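Local atomic coordinates of chymotrypsin-like serine protease (Equine arteritis virus, PDB entry 1MBM), a protein that is a chymotrypsin-like serine proteinase of an arterivirus that probably cleaves the viral replicase polyprotein. Residues 58-63 with 140-145. Sequence-based numbering, arbitrary orientation.
Sequences GDFAEA and TTPSGK
Pro142 lays its CA over the centre of one face of the Phe60 ring, 3.5 Å from the centroid and only 8° off the normal, a CH-pi contact made almost straight down onto the ring. The pyrrolidine ring extends this cover, its CB reaching Phe60 CZ at 3.8 Å and its CD lying 3.9 Å from CE2. Phe60 presents the ring because CG stands anti to the backbone N (chi1 -173°), while Thr140 O sits at the ring edge, near its plane, 3.6 Å from CD2. Nearer the backbone, the methyl CG2 of Thr140 packs against Phe60 N (3.6 Å) and CB. No direct hydrogen bond joins the segments; instead, one water accepts from Asp59 N and hydrogen-bonds to Thr140 OG1. That hydroxyl also bonds Thr129 OG1, which in turn holds Asp59 OD2, while Asp59 OD1 is hydrogen-bonded to His33 ND1. Thr129 thus acts as a second-shell link to the aspartate. Pro142 occupies the second position of a type I turn running from Thr141 to Gly144, closed by Gly144 N to Thr141 O (2.8 Å). The pairing illustrates how chymotrypsin-like proteinases bring two beta-barrels together: strand 60-65 of one meets the turn after strand 136-140 of the other, beside a probable Ser114-His33-Asp59 catalytic triad.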
# COMPACT_ATOMS: atom_id res chain seq x y z
N GLY A 58 14.95 3.40 0.99
CA GLY A 58 14.46 3.00 -0.32
C GLY A 58 13.30 3.93 -0.64
O GLY A 58 13.38 5.13 -0.36
N ASP A 59 12.21 3.39 -1.17
CA ASP A 59 11.05 4.21 -1.54
C ASP A 59 10.09 4.49 -0.37
O ASP A 59 9.05 5.10 -0.56
CB ASP A 59 10.30 3.60 -2.73
CG ASP A 59 9.37 4.59 -3.43
OD1 ASP A 59 9.78 5.74 -3.72
OD2 ASP A 59 8.21 4.27 -3.75
N PHE A 60 10.42 4.01 0.83
CA PHE A 60 9.60 4.27 2.03
C PHE A 60 10.03 5.60 2.65
O PHE A 60 11.19 5.75 3.03
CB PHE A 60 9.78 3.16 3.07
CG PHE A 60 8.85 3.29 4.26
CD1 PHE A 60 9.21 4.06 5.36
CD2 PHE A 60 7.62 2.65 4.27
CE1 PHE A 60 8.36 4.18 6.46
CE2 PHE A 60 6.76 2.77 5.35
CZ PHE A 60 7.14 3.54 6.45
N ALA A 61 9.11 6.56 2.76
CA ALA A 61 9.43 7.89 3.30
C ALA A 61 8.60 8.25 4.53
O ALA A 61 7.38 8.15 4.51
CB ALA A 61 9.26 8.96 2.22
N GLU A 62 9.26 8.69 5.59
CA GLU A 62 8.56 9.02 6.82
C GLU A 62 8.95 10.40 7.35
O GLU A 62 10.14 10.71 7.48
CB GLU A 62 8.87 7.96 7.90
CG GLU A 62 8.48 8.35 9.32
CD GLU A 62 8.92 7.29 10.34
OE1 GLU A 62 8.48 6.14 10.23
OE2 GLU A 62 9.71 7.62 11.23
N ALA A 63 7.94 11.21 7.67
CA ALA A 63 8.15 12.51 8.30
C ALA A 63 7.49 12.51 9.67
O ALA A 63 6.54 11.77 9.91
CB ALA A 63 7.53 13.63 7.46
N THR A 140 6.88 -1.00 -0.73
CA THR A 140 8.13 -0.92 0.02
C THR A 140 7.85 -0.94 1.51
O THR A 140 7.05 -0.13 1.99
CB THR A 140 8.89 0.36 -0.34
OG1 THR A 140 9.29 0.32 -1.72
CG2 THR A 140 10.22 0.41 0.43
N THR A 141 8.49 -1.84 2.25
CA THR A 141 8.34 -1.88 3.71
C THR A 141 9.18 -0.79 4.40
O THR A 141 10.09 -0.22 3.78
CB THR A 141 8.75 -3.25 4.26
OG1 THR A 141 10.18 -3.36 4.25
CG2 THR A 141 8.26 -4.37 3.36
N PRO A 142 8.89 -0.47 5.66
CA PRO A 142 9.70 0.52 6.39
C PRO A 142 11.21 0.21 6.46
O PRO A 142 11.99 1.14 6.66
CB PRO A 142 9.06 0.53 7.80
CG PRO A 142 8.14 -0.65 7.83
CD PRO A 142 7.70 -0.88 6.43
N SER A 143 11.60 -1.05 6.29
CA SER A 143 13.02 -1.40 6.29
C SER A 143 13.61 -1.35 4.88
O SER A 143 14.76 -1.70 4.68
CB SER A 143 13.28 -2.77 6.95
OG SER A 143 12.82 -3.81 6.10
N GLY A 144 12.81 -0.92 3.90
CA GLY A 144 13.30 -0.72 2.54
C GLY A 144 13.28 -1.93 1.63
O GLY A 144 13.90 -1.94 0.57
N LYS A 145 12.58 -2.97 2.05
CA LYS A 145 12.46 -4.18 1.24
C LYS A 145 11.37 -3.96 0.20
O LYS A 145 10.30 -3.47 0.53
CB LYS A 145 12.12 -5.36 2.16
CG LYS A 145 11.94 -6.69 1.44
CD LYS A 145 12.08 -7.85 2.42
CE LYS A 145 12.19 -9.18 1.69
NZ LYS A 145 13.07 -9.12 0.49
O HOH W 1 12.05 0.82 -2.33